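Local coordinates for rhusiopathiae surface protein B (Erysipelothrix rhusiopathiae, PDB 3V10) that probably binds collagen as the two-domain ligand-binding part of a surface adhesin anchored to the bacterial cell wall, at residues 27-32 and 116-121; 13-18 and 145-150; 52-57 and 94-99; 176-181 and 307-312. All coordinates share one frame; numbering follows the deposited sequence.

Contact 1. Residues 27-32 and 116-121; sequences PIEFNL and NLKSVY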
loop_
_atom_site.group_PDB
_atom_site.type_symbol
_atom_site.label_atom_id
_atom_site.label_comp_id
_atom_site.label_asym_id
_atom_site.label_seq_id
_atom_site.Cartn_x
_atom_site.Cartn_y
_atom_site.Cartn_z
ATOM N N PRO A 27 4.208 1.020 -0.644
ATOM C CA PRO A 27 4.306 1.901 -1.809
ATOM C C PRO A 27 5.742 2.340 -2.068
ATOM O O PRO A 27 6.584 2.301 -1.167
ATOM C CB PRO A 27 3.448 3.109 -1.418
ATOM C CG PRO A 27 2.610 2.629 -0.253
ATOM C CD PRO A 27 3.534 1.698 0.476
ATOM N N ILE A 28 6.017 2.740 -3.307
ATOM C CA ILE A 28 7.321 3.280 -3.666
ATOM C C ILE A 28 6.990 4.765 -3.761
ATOM O O ILE A 28 6.181 5.171 -4.591
ATOM C CB ILE A 28 7.829 2.743 -5.021
ATOM C CG1 ILE A 28 8.153 1.253 -4.884
ATOM C CG2 ILE A 28 9.077 3.492 -5.447
ATOM C CD1 ILE A 28 8.724 0.600 -6.126
ATOM N N GLU A 29 7.593 5.562 -2.884
ATOM C CA GLU A 29 7.315 6.991 -2.815
ATOM C C GLU A 29 8.216 7.911 -3.616
ATOM O O GLU A 29 9.436 7.737 -3.668
ATOM C CB GLU A 29 7.352 7.455 -1.360
ATOM C CG GLU A 29 6.425 6.717 -0.433
ATOM C CD GLU A 29 6.796 6.943 1.015
ATOM O OE1 GLU A 29 6.983 8.117 1.402
ATOM O OE2 GLU A 29 6.906 5.949 1.763
ATOM N N PHE A 30 7.591 8.912 -4.223
ATOM C CA PHE A 30 8.303 9.904 -5.006
ATOM C C PHE A 30 7.976 11.266 -4.420
ATOM O O PHE A 30 6.810 11.598 -4.216
ATOM C CB PHE A 30 7.863 9.849 -6.471
ATOM C CG PHE A 30 8.336 8.628 -7.194
ATOM C CD1 PHE A 30 9.585 8.608 -7.803
ATOM C CD2 PHE A 30 7.551 7.482 -7.234
ATOM C CE1 PHE A 30 10.048 7.465 -8.445
ATOM C CE2 PHE A 30 8.004 6.328 -7.872
ATOM C CZ PHE A 30 9.256 6.320 -8.480
ATOM N N ASN A 31 9.012 12.038 -4.117
ATOM C CA ASN A 31 8.827 13.374 -3.574
ATOM C C ASN A 31 9.353 14.365 -4.599
ATOM O O ASN A 31 10.468 14.219 -5.102
ATOM C CB ASN A 31 9.590 13.535 -2.263
ATOM C CG ASN A 31 9.589 14.963 -1.772
ATOM O OD1 ASN A 31 8.576 15.466 -1.283
ATOM N ND2 ASN A 31 10.725 15.635 -1.916
ATOM N N LEU A 32 8.550 15.375 -4.904
ATOM C CA LEU A 32 8.924 16.374 -5.891
ATOM C C LEU A 32 8.545 17.779 -5.436
ATOM O O LEU A 32 7.474 17.999 -4.871
ATOM C CB LEU A 32 8.231 16.044 -7.222
ATOM C CG LEU A 32 8.487 16.915 -8.448
ATOM C CD1 LEU A 32 9.913 16.706 -8.946
ATOM C CD2 LEU A 32 7.481 16.550 -9.537
ATOM N N ASN A 116 3.854 14.540 -3.259
ATOM C CA ASN A 116 4.323 13.294 -2.675
ATOM C C ASN A 116 3.482 12.205 -3.322
ATOM O O ASN A 116 2.352 11.942 -2.913
ATOM C CB ASN A 116 4.143 13.325 -1.159
ATOM C CG ASN A 116 5.062 14.333 -0.496
ATOM O OD1 ASN A 116 6.234 14.049 -0.243
ATOM N ND2 ASN A 116 4.543 15.528 -0.232
ATOM N N LEU A 117 4.045 11.599 -4.361
ATOM C CA LEU A 117 3.366 10.568 -5.137
ATOM C C LEU A 117 3.619 9.160 -4.623
ATOM O O LEU A 117 4.745 8.796 -4.309
ATOM C CB LEU A 117 3.816 10.668 -6.601
ATOM C CG LEU A 117 3.354 9.614 -7.609
ATOM C CD1 LEU A 117 1.852 9.705 -7.826
ATOM C CD2 LEU A 117 4.085 9.846 -8.928
ATOM N N LYS A 118 2.552 8.370 -4.542
ATOM C CA LYS A 118 2.652 6.993 -4.085
ATOM C C LYS A 118 2.457 6.085 -5.285
ATOM O O LYS A 118 1.580 6.333 -6.113
ATOM C CB LYS A 118 1.577 6.711 -3.031
ATOM C CG LYS A 118 1.639 7.657 -1.843
ATOM C CD LYS A 118 3.030 7.646 -1.226
ATOM C CE LYS A 118 3.156 8.641 -0.087
ATOM N NZ LYS A 118 2.323 8.246 1.084
ATOM N N SER A 119 3.266 5.035 -5.385
ATOM C CA SER A 119 3.146 4.117 -6.510
ATOM C C SER A 119 3.218 2.660 -6.081
ATOM O O SER A 119 3.695 2.339 -4.994
ATOM C CB SER A 119 4.243 4.395 -7.546
ATOM O OG SER A 119 5.519 4.032 -7.047
ATOM N N VAL A 120 2.721 1.787 -6.945
ATOM C CA VAL A 120 2.736 0.353 -6.700
ATOM C C VAL A 120 3.315 -0.291 -7.951
ATOM O O VAL A 120 3.168 0.245 -9.054
ATOM C CB VAL A 120 1.299 -0.188 -6.448
ATOM C CG1 VAL A 120 0.376 0.210 -7.597
ATOM C CG2 VAL A 120 1.326 -1.695 -6.301
ATOM N N TYR A 121 4.000 -1.418 -7.797
ATOM C CA TYR A 121 4.561 -2.072 -8.969
ATOM C C TYR A 121 4.046 -3.481 -9.183
ATOM O O TYR A 121 3.717 -4.195 -8.235
ATOM C CB TYR A 121 6.098 -2.102 -8.921
ATOM C CG TYR A 121 6.710 -3.020 -7.886
ATOM C CD1 TYR A 121 7.061 -2.544 -6.625
ATOM C CD2 TYR A 121 6.974 -4.359 -8.182
ATOM C CE1 TYR A 121 7.667 -3.371 -5.682
ATOM C CE2 TYR A 121 7.579 -5.199 -7.245
ATOM C CZ TYR A 121 7.926 -4.694 -5.999
ATOM O OH TYR A 121 8.569 -5.490 -5.079
#

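Contact 2. Residues 13-18 and 145-150; sequences FDVNPK and DKQMIT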
loop_
_atom_site.group_PDB
_atom_site.type_symbol
_atom_site.label_atom_id
_atom_site.label_comp_id
_atom_site.label_asym_id
_atom_site.label_seq_id
_atom_site.Cartn_x
_atom_site.Cartn_y
_atom_site.Cartn_z
ATOM N N PHE A 13 13.878 16.385 -5.642
ATOM C CA PHE A 13 13.432 15.097 -6.158
ATOM C C PHE A 13 14.067 13.954 -5.380
ATOM O O PHE A 13 15.291 13.882 -5.259
ATOM C CB PHE A 13 13.777 14.970 -7.642
ATOM C CG PHE A 13 13.450 13.627 -8.226
ATOM C CD1 PHE A 13 12.202 13.050 -8.015
ATOM C CD2 PHE A 13 14.394 12.929 -8.973
ATOM C CE1 PHE A 13 11.898 11.794 -8.537
ATOM C CE2 PHE A 13 14.097 11.667 -9.501
ATOM C CZ PHE A 13 12.847 11.104 -9.278
ATOM N N ASP A 14 13.235 13.058 -4.857
ATOM C CA ASP A 14 13.745 11.933 -4.088
ATOM C C ASP A 14 12.818 10.722 -4.133
ATOM O O ASP A 14 11.599 10.864 -4.212
ATOM C CB ASP A 14 13.974 12.367 -2.641
ATOM C CG ASP A 14 14.832 11.389 -1.870
ATOM O OD1 ASP A 14 15.838 10.908 -2.433
ATOM O OD2 ASP A 14 14.506 11.111 -0.699
ATOM N N VAL A 15 13.407 9.532 -4.090
ATOM C CA VAL A 15 12.643 8.290 -4.127
ATOM C C VAL A 15 12.858 7.453 -2.870
ATOM O O VAL A 15 13.988 7.263 -2.417
ATOM C CB VAL A 15 13.039 7.421 -5.341
ATOM C CG1 VAL A 15 12.157 6.178 -5.396
ATOM C CG2 VAL A 15 12.918 8.228 -6.622
ATOM N N ASN A 16 11.762 6.944 -2.318
ATOM C CA ASN A 16 11.810 6.122 -1.116
ATOM C C ASN A 16 10.833 4.955 -1.262
ATOM O O ASN A 16 9.786 5.085 -1.895
ATOM C CB ASN A 16 11.445 6.962 0.116
ATOM C CG ASN A 16 12.515 7.987 0.469
ATOM O OD1 ASN A 16 13.592 7.636 0.956
ATOM N ND2 ASN A 16 12.226 9.259 0.217
ATOM N N PRO A 17 11.179 3.786 -0.701
ATOM C CA PRO A 17 12.425 3.541 0.035
ATOM C C PRO A 17 13.616 3.387 -0.909
ATOM O O PRO A 17 13.448 3.146 -2.104
ATOM C CB PRO A 17 12.117 2.258 0.804
ATOM C CG PRO A 17 11.191 1.528 -0.136
ATOM C CD PRO A 17 10.274 2.626 -0.615
ATOM N N LYS A 18 14.821 3.544 -0.376
ATOM C CA LYS A 18 16.019 3.388 -1.189
ATOM C C LYS A 18 16.546 1.978 -0.985
ATOM O O LYS A 18 16.138 1.286 -0.053
ATOM C CB LYS A 18 17.077 4.422 -0.800
ATOM C CG LYS A 18 16.671 5.852 -1.126
ATOM C CD LYS A 18 17.771 6.837 -0.769
ATOM C CE LYS A 18 17.387 8.257 -1.154
ATOM N NZ LYS A 18 18.428 9.241 -0.740
ATOM N N ASP A 145 18.421 14.782 -12.602
ATOM C CA ASP A 145 19.296 13.632 -12.754
ATOM C C ASP A 145 18.468 12.422 -12.321
ATOM O O ASP A 145 17.650 12.515 -11.407
ATOM C CB ASP A 145 20.528 13.747 -11.849
ATOM C CG ASP A 145 21.412 14.929 -12.203
ATOM O OD1 ASP A 145 21.515 15.262 -13.403
ATOM O OD2 ASP A 145 22.020 15.510 -11.280
ATOM N N LYS A 146 18.667 11.291 -12.981
ATOM C CA LYS A 146 17.920 10.093 -12.629
ATOM C C LYS A 146 18.433 9.493 -11.326
ATOM O O LYS A 146 19.610 9.619 -10.985
ATOM C CB LYS A 146 18.038 9.047 -13.737
ATOM C CG LYS A 146 17.478 9.482 -15.077
ATOM C CD LYS A 146 17.599 8.362 -16.105
ATOM C CE LYS A 146 17.123 8.806 -17.483
ATOM N NZ LYS A 146 17.201 7.692 -18.478
ATOM N N GLN A 147 17.531 8.855 -10.592
ATOM C CA GLN A 147 17.888 8.193 -9.349
ATOM C C GLN A 147 17.562 6.723 -9.562
ATOM O O GLN A 147 16.546 6.393 -10.174
ATOM C CB GLN A 147 17.094 8.776 -8.179
ATOM C CG GLN A 147 17.630 10.124 -7.714
ATOM C CD GLN A 147 16.946 10.631 -6.463
ATOM O OE1 GLN A 147 16.696 9.871 -5.529
ATOM N NE2 GLN A 147 16.653 11.926 -6.430
ATOM N N MET A 148 18.428 5.840 -9.076
ATOM C CA MET A 148 18.220 4.409 -9.268
ATOM C C MET A 148 17.175 3.784 -8.359
ATOM O O MET A 148 17.057 4.117 -7.181
ATOM C CB MET A 148 19.540 3.637 -9.102
ATOM C CG MET A 148 19.394 2.102 -9.108
ATOM S SD MET A 148 19.091 1.299 -10.719
ATOM C CE MET A 148 17.569 1.876 -11.124
ATOM N N ILE A 149 16.415 2.872 -8.945
ATOM C CA ILE A 149 15.396 2.115 -8.243
ATOM C C ILE A 149 15.711 0.667 -8.581
ATOM O O ILE A 149 15.816 0.301 -9.758
ATOM C CB ILE A 149 13.966 2.465 -8.733
ATOM C CG1 ILE A 149 13.567 3.852 -8.219
ATOM C CG2 ILE A 149 12.981 1.396 -8.273
ATOM C CD1 ILE A 149 12.155 4.278 -8.605
ATOM N N THR A 150 15.905 -0.141 -7.546
ATOM C CA THR A 150 16.206 -1.555 -7.712
ATOM C C THR A 150 15.064 -2.360 -7.114
ATOM O O THR A 150 14.735 -2.207 -5.936
ATOM C CB THR A 150 17.527 -1.935 -7.001
ATOM O OG1 THR A 150 17.401 -1.699 -5.594
ATOM C CG2 THR A 150 18.672 -1.096 -7.540
#

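Contact 3. Residues 52-57 and 94-99; sequences DLTLPS and GSHIHF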
loop_
_atom_site.group_PDB
_atom_site.type_symbol
_atom_site.label_atom_id
_atom_site.label_comp_id
_atom_site.label_asym_id
_atom_site.label_seq_id
_atom_site.Cartn_x
_atom_site.Cartn_y
_atom_site.Cartn_z
ATOM N N ASP A 52 3.988 16.766 -16.724
ATOM C CA ASP A 52 3.668 15.359 -16.613
ATOM C C ASP A 52 4.750 14.525 -15.975
ATOM O O ASP A 52 5.938 14.704 -16.249
ATOM C CB ASP A 52 3.355 14.806 -18.003
ATOM C CG ASP A 52 2.121 15.432 -18.605
ATOM O OD1 ASP A 52 1.025 15.231 -18.039
ATOM O OD2 ASP A 52 2.240 16.128 -19.636
ATOM N N LEU A 53 4.322 13.592 -15.134
ATOM C CA LEU A 53 5.239 12.686 -14.461
ATOM C C LEU A 53 5.045 11.310 -15.093
ATOM O O LEU A 53 3.919 10.916 -15.399
ATOM C CB LEU A 53 4.918 12.629 -12.963
ATOM C CG LEU A 53 4.914 13.985 -12.249
ATOM C CD1 LEU A 53 4.549 13.803 -10.779
ATOM C CD2 LEU A 53 6.277 14.633 -12.381
ATOM N N THR A 54 6.141 10.591 -15.301
ATOM C CA THR A 54 6.071 9.265 -15.898
ATOM C C THR A 54 6.818 8.249 -15.053
ATOM O O THR A 54 8.043 8.252 -15.011
ATOM C CB THR A 54 6.676 9.254 -17.311
ATOM O OG1 THR A 54 6.048 10.265 -18.108
ATOM C CG2 THR A 54 6.467 7.897 -17.969
ATOM N N LEU A 55 6.071 7.382 -14.380
ATOM C CA LEU A 55 6.667 6.350 -13.552
ATOM C C LEU A 55 7.417 5.386 -14.473
ATOM O O LEU A 55 6.978 5.104 -15.587
ATOM C CB LEU A 55 5.578 5.633 -12.750
ATOM C CG LEU A 55 4.950 6.502 -11.653
ATOM C CD1 LEU A 55 3.641 5.892 -11.178
ATOM C CD2 LEU A 55 5.935 6.671 -10.489
ATOM N N PRO A 56 8.562 4.864 -14.014
ATOM C CA PRO A 56 9.381 3.940 -14.804
ATOM C C PRO A 56 8.796 2.549 -14.995
ATOM O O PRO A 56 7.888 2.135 -14.278
ATOM C CB PRO A 56 10.693 3.906 -14.025
ATOM C CG PRO A 56 10.191 3.958 -12.603
ATOM C CD PRO A 56 9.099 5.015 -12.649
ATOM N N SER A 57 9.331 1.826 -15.969
ATOM C CA SER A 57 8.871 0.473 -16.229
ATOM C C SER A 57 9.754 -0.179 -17.276
ATOM O O SER A 57 10.471 0.502 -17.997
ATOM C CB SER A 57 7.439 0.499 -16.764
ATOM O OG SER A 57 7.406 1.113 -18.042
ATOM N N GLY A 94 -2.571 5.777 -14.472
ATOM C CA GLY A 94 -1.672 4.633 -14.480
ATOM C C GLY A 94 -0.244 5.031 -14.151
ATOM O O GLY A 94 0.047 5.506 -13.045
ATOM N N SER A 95 0.653 4.843 -15.114
ATOM C CA SER A 95 2.060 5.200 -14.927
ATOM C C SER A 95 2.260 6.680 -15.249
ATOM O O SER A 95 3.351 7.221 -15.074
ATOM C CB SER A 95 2.956 4.356 -15.841
ATOM O OG SER A 95 2.849 2.967 -15.546
ATOM N N HIS A 96 1.201 7.334 -15.717
ATOM C CA HIS A 96 1.271 8.750 -16.067
ATOM C C HIS A 96 0.478 9.601 -15.082
ATOM O O HIS A 96 -0.683 9.319 -14.822
ATOM C CB HIS A 96 0.701 8.977 -17.472
ATOM C CG HIS A 96 1.459 8.281 -18.557
ATOM N ND1 HIS A 96 2.678 8.730 -19.020
ATOM C CD2 HIS A 96 1.165 7.177 -19.283
ATOM C CE1 HIS A 96 3.099 7.932 -19.986
ATOM N NE2 HIS A 96 2.199 6.982 -20.164
ATOM N N ILE A 97 1.108 10.642 -14.551
ATOM C CA ILE A 97 0.453 11.547 -13.608
ATOM C C ILE A 97 0.500 12.948 -14.209
ATOM O O ILE A 97 1.572 13.439 -14.570
ATOM C CB ILE A 97 1.178 11.569 -12.245
ATOM C CG1 ILE A 97 1.499 10.143 -11.793
ATOM C CG2 ILE A 97 0.308 12.273 -11.216
ATOM C CD1 ILE A 97 0.287 9.279 -11.586
ATOM N N HIS A 98 -0.663 13.584 -14.303
ATOM C CA HIS A 98 -0.789 14.908 -14.899
ATOM C C HIS A 98 -1.074 15.980 -13.857
ATOM O O HIS A 98 -1.934 15.804 -12.996
ATOM C CB HIS A 98 -1.930 14.877 -15.934
ATOM C CG HIS A 98 -2.112 16.151 -16.707
ATOM N ND1 HIS A 98 -1.271 16.532 -17.731
ATOM C CD2 HIS A 98 -3.074 17.105 -16.640
ATOM C CE1 HIS A 98 -1.709 17.660 -18.265
ATOM N NE2 HIS A 98 -2.801 18.029 -17.621
ATOM N N PHE A 99 -0.336 17.080 -13.918
ATOM C CA PHE A 99 -0.585 18.185 -13.002
ATOM C C PHE A 99 -0.971 19.393 -13.839
ATOM O O PHE A 99 -0.287 19.716 -14.807
ATOM C CB PHE A 99 0.653 18.522 -12.165
ATOM C CG PHE A 99 0.480 19.750 -11.307
ATOM C CD1 PHE A 99 0.646 21.026 -11.845
ATOM C CD2 PHE A 99 0.107 19.634 -9.974
ATOM C CE1 PHE A 99 0.442 22.164 -11.072
ATOM C CE2 PHE A 99 -0.101 20.773 -9.184
ATOM C CZ PHE A 99 0.068 22.040 -9.737
HETATM O O HOH W 1 3.051 11.278 -17.916
#

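Contact 4. Residues 176-181 and 307-312; sequences EVHGDM and NMFDDA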
loop_
_atom_site.group_PDB
_atom_site.type_symbol
_atom_site.label_atom_id
_atom_site.label_comp_id
_atom_site.label_asym_id
_atom_site.label_seq_id
_atom_site.Cartn_x
_atom_site.Cartn_y
_atom_site.Cartn_z
ATOM N N GLU A 176 -8.401 -1.389 -5.201
ATOM C CA GLU A 176 -9.795 -1.413 -5.645
ATOM C C GLU A 176 -10.646 -0.387 -4.889
ATOM O O GLU A 176 -11.629 0.124 -5.412
ATOM C CB GLU A 176 -10.362 -2.833 -5.498
ATOM C CG GLU A 176 -11.488 -3.021 -4.483
ATOM C CD GLU A 176 -11.808 -4.505 -4.284
ATOM O OE1 GLU A 176 -12.333 -5.123 -5.233
ATOM O OE2 GLU A 176 -11.514 -5.098 -3.214
ATOM N N VAL A 177 -10.260 -0.076 -3.657
ATOM C CA VAL A 177 -10.978 0.913 -2.857
ATOM C C VAL A 177 -9.943 1.849 -2.247
ATOM O O VAL A 177 -9.200 1.459 -1.344
ATOM C CB VAL A 177 -11.794 0.255 -1.718
ATOM C CG1 VAL A 177 -12.636 1.299 -1.034
ATOM C CG2 VAL A 177 -12.665 -0.863 -2.271
ATOM N N HIS A 178 -9.889 3.077 -2.754
ATOM C CA HIS A 178 -8.922 4.056 -2.273
ATOM C C HIS A 178 -9.083 4.379 -0.793
ATOM O O HIS A 178 -10.151 4.808 -0.344
ATOM C CB HIS A 178 -9.011 5.346 -3.100
ATOM C CG HIS A 178 -7.986 6.371 -2.723
ATOM N ND1 HIS A 178 -6.636 6.092 -2.692
ATOM C CD2 HIS A 178 -8.108 7.674 -2.378
ATOM C CE1 HIS A 178 -5.970 7.179 -2.348
ATOM N NE2 HIS A 178 -6.840 8.154 -2.151
ATOM N N GLY A 179 -8.006 4.170 -0.040
ATOM C CA GLY A 179 -8.031 4.443 1.383
ATOM C C GLY A 179 -8.220 3.188 2.215
ATOM O O GLY A 179 -8.112 3.227 3.441
ATOM N N ASP A 180 -8.507 2.074 1.550
ATOM C CA ASP A 180 -8.711 0.801 2.234
ATOM C C ASP A 180 -7.449 -0.051 2.177
ATOM O O ASP A 180 -6.557 0.193 1.359
ATOM C CB ASP A 180 -9.880 0.033 1.600
ATOM C CG ASP A 180 -11.239 0.487 2.117
ATOM O OD1 ASP A 180 -11.334 1.600 2.676
ATOM O OD2 ASP A 180 -12.222 -0.273 1.946
ATOM N N MET A 181 -7.382 -1.039 3.063
ATOM C CA MET A 181 -6.253 -1.958 3.151
ATOM C C MET A 181 -6.796 -3.379 3.292
ATOM O O MET A 181 -7.850 -3.582 3.891
ATOM C CB MET A 181 -5.384 -1.607 4.363
ATOM C CG MET A 181 -4.613 -0.311 4.199
ATOM S SD MET A 181 -4.006 0.459 5.726
ATOM C CE MET A 181 -5.485 1.379 6.188
ATOM N N ASN A 307 1.737 4.502 4.812
ATOM C CA ASN A 307 0.732 5.424 4.286
ATOM C C ASN A 307 0.754 5.415 2.765
ATOM O O ASN A 307 1.782 5.687 2.143
ATOM C CB ASN A 307 0.991 6.841 4.814
ATOM C CG ASN A 307 -0.089 7.823 4.406
ATOM O OD1 ASN A 307 -0.265 8.109 3.226
ATOM N ND2 ASN A 307 -0.822 8.344 5.387
ATOM N N MET A 308 -0.397 5.116 2.171
ATOM C CA MET A 308 -0.498 5.027 0.722
ATOM C C MET A 308 -1.217 6.185 0.030
ATOM O O MET A 308 -1.555 6.090 -1.155
ATOM C CB MET A 308 -1.158 3.691 0.347
ATOM C CG MET A 308 -2.561 3.426 0.924
ATOM S SD MET A 308 -2.733 3.012 2.714
ATOM C CE MET A 308 -4.093 4.059 3.068
ATOM N N PHE A 309 -1.425 7.283 0.752
ATOM C CA PHE A 309 -2.115 8.447 0.191
ATOM C C PHE A 309 -1.200 9.431 -0.530
ATOM O O PHE A 309 -0.099 9.730 -0.069
ATOM C CB PHE A 309 -2.862 9.205 1.296
ATOM C CG PHE A 309 -4.081 8.489 1.818
ATOM C CD1 PHE A 309 -5.244 8.417 1.053
ATOM C CD2 PHE A 309 -4.076 7.912 3.081
ATOM C CE1 PHE A 309 -6.391 7.781 1.545
ATOM C CE2 PHE A 309 -5.215 7.272 3.584
ATOM C CZ PHE A 309 -6.375 7.209 2.815
ATOM N N ASP A 310 -1.667 9.936 -1.666
ATOM C CA ASP A 310 -0.913 10.930 -2.414
ATOM C C ASP A 310 -1.251 12.255 -1.759
ATOM O O ASP A 310 -2.330 12.413 -1.193
ATOM C CB ASP A 310 -1.365 10.965 -3.878
ATOM C CG ASP A 310 -1.126 9.656 -4.588
ATOM O OD1 ASP A 310 0.054 9.330 -4.817
ATOM O OD2 ASP A 310 -2.109 8.947 -4.906
ATOM N N ASP A 311 -0.329 13.203 -1.805
ATOM C CA ASP A 311 -0.604 14.509 -1.229
ATOM C C ASP A 311 0.170 15.552 -2.007
ATOM O O ASP A 311 1.158 15.239 -2.671
ATOM C CB ASP A 311 -0.248 14.542 0.265
ATOM C CG ASP A 311 1.231 14.378 0.525
ATOM O OD1 ASP A 311 2.008 15.277 0.139
ATOM O OD2 ASP A 311 1.617 13.353 1.124
ATOM N N ALA A 312 -0.301 16.789 -1.950
ATOM C CA ALA A 312 0.349 17.881 -2.661
ATOM C C ALA A 312 -0.116 19.198 -2.072
ATOM O O ALA A 312 -1.221 19.291 -1.538
ATOM C CB ALA A 312 0.001 17.818 -4.148
HETATM O O HOH W 2 -4.465 10.476 -1.866
#

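Contact 1. Residues 27-32 and 116-121
Ile28 and Ser119 face each other as a hydrogen-bonded antiparallel pair in the sheet of the first, Ig-like domain of this adhesin, where strand 28-35 runs beside strand 112-123. Phe30 and Leu117 repeat the hydrogen-bonded pairing two residues on, and Glu29-Lys118 and Asn31-Asn116 are the non-hydrogen-bonded pairs. The ladder is reinforced by a side chain: Ser119 OG donates to Ile28 O at 2.8 Å, whereas the backbone N of Ser119 makes only a weak bond to the same oxygen. A chi1 of 69° sets this hydroxyl between the backbone N and the carbonyl carbon of its own residue, turned to the neighbouring strand. There it also lies against Ile28, OG to CB 3.3 Å, and in the plane of the Phe30 ring, 3.5 Å from the edge atom CE2. Phe30 has CG anti to its carbonyl carbon (chi1 -71°); its CB packs against Leu117 CB at 4.1 Å, and the ring continues into the domain interior toward Leu63, Leu55 and Val15. At the end of this face Ile28 meets Tyr121 at about a right angle, CD1 reaching ring atom CD1 at 3.6 Å.

On the other face Glu29 and Lys118 lie side by side and point the same way, Glu29 CG touching Lys118 CD at 3.6 Å. Their charged ends do not meet, since Glu29 OE1 stays 4.7 Å from Lys118 NZ. Bends at the second and fourth torsions of the lysine instead deliver NZ to two backbone acceptors, the O atoms of Asn307 and Phe309.

Contact 2. Residues 13-18 and 145-150
Phe13, midway along strand 10-16, uses its backbone O to accept a hydrogen bond of 2.7 Å from Gln147 NE2. The glutamine chain is extended beyond CG (chi2 -174°), which carries its amide across to the strand. The bond is bent (135° at the hydrogen) and reaches the oxygen from well above the carbonyl plane, although the acceptor lies nearly in the plane of the glutamine amide. The Phe13 ring and this side chain slide past each other in opposite directions, ring atom CD2 lying 3.5 Å from NE2. Asp14 starts away from the loop, but its OD1 comes to 3.4 Å from Gln147 OE1; both are acceptors and no bond joins them. The carboxylate is engaged within its own segment instead, OD2 accepting from Asn16 ND2 and OD1 forming a salt bridge with Lys18 NZ at 3.5 Å. Val15 turns to the loop again. Its backbone N is buried without a partner in the model, while CG1 packs on Ile149 CD1 at 3.7 Å, the two side chains crossing at about a right angle.

The loop thus meets strand 10-16 with its side chains, without strand pairing, its own backbone bonded to Leu135 and Thr137. Strand 10-16 pairs with strand 28-35, whose Phe30 touches Phe13 and Ile149.

Contact 3. Residues 52-57 and 94-99
Asp52 and His98 are joined by a His-carboxylate hydrogen bond, ND1 donating to OD1 at 2.7 Å and 163°. The aspartate oxygen lies in the plane of the imidazole, at its edge, and is met on its syn side; the ring and carboxylate planes are turned 30° from each other. With CG anti to the backbone N (chi1 -176°), the His98 ring is placed beside the aspartate of the facing strand. Further along the same face Thr54 and His96 lie side by side, the methyl CG2 of Thr54 packing at 3.9 Å from His96 CE1. A water ties His96 to the backbone: it donates to Leu53 O at 2.7 Å and sits 2.8 Å from His96 ND1, in the plane of that ring.

Behind these side chains is an antiparallel ladder. Leu53 N bonds to Ile97 O at 2.8 Å in a nearly straight bond, Ile97 N returns to Leu53 O, and Leu55 N reaches Ser95 O as the strand gives way to loop. On the buried face Leu53 CB lies 4.0 Å from Ile97 CB. Next to this pair Leu55 folds over Ser95 O.

In the next shell Thr5 OG1 takes the backbone N of Asp52, the Phe50 ring meets that of His98, and Ser95 OG bonds to Leu63 O. Strand 96-101 is paired with strand 50-54 on one edge and strand 85-93 on the other, while Leu55 and Ile97 reach into the interior of the Ig-like domain to rest on Leu117 of strand 112-123.

Contact 4. Residues 176-181 and 307-312
His178 takes the edge of the Phe309 ring over one face of its imidazole, in an offset edge-to-face pair between the type II beta turn Val177-Asp180 of the collagen-binding domain and the segment leading into strand 311-315. That strand joins the sheet of the first domain, an arrangement consistent with the latch strand of the Collagen Hug model.

The ring centroids are 5.2 Å apart with the planes at 80°, and Phe309 CD1 comes to 3.6 Å from His178 NE2. A chi1 of -176° swings the imidazole off the turn toward Phe309, CG lying opposite the backbone N.

Van der Waals contacts continue along the turn. Phe309 CZ lies 3.5 Å from Gly179 CA, the glycine holding the third position of the turn. Met181 and Met308 meet through Met181 CG and Met308 SD at 4.1 Å, and Met308 CE approaches Gly179 O.

No direct hydrogen bond crosses. A water accepts from Asp310 N at 2.9 Å and makes a weak hydrogen bond with His178 NE2.

Within segment 307-312 an Asx turn shapes the backbone before Phe309: Asn307 OD1 accepts from Phe309 N at 2.9 Å, and Asn307 ND2 donates to Lys272 O and Leu274 O.

Contacts 1, 2 and 3 belong to the first domain, and contact 4 is where the second domain meets it. Contact 1 is buried and central, its Phe30 ring joining contacts 1, 2 and 3. Contacts 1 and 3 share the chemistry of antiparallel ladders, but contact 3, nearer the surface, has a His-carboxylate bond and a bridging water on its outer face, where contact 1 has the unjoined charges of Glu29 and Lys118. Contact 2, also only partly buried, lays an irregular loop on a strand through the loop's side chains. Contact 4 is largely buried and rests on aromatic and apolar contacts, with exposed His178 at its rim; its 307-312 segment is tied to contact 1 by Asp311 OD1 to Asn116 ND2 and Asp310 OD1 to Lys118 N.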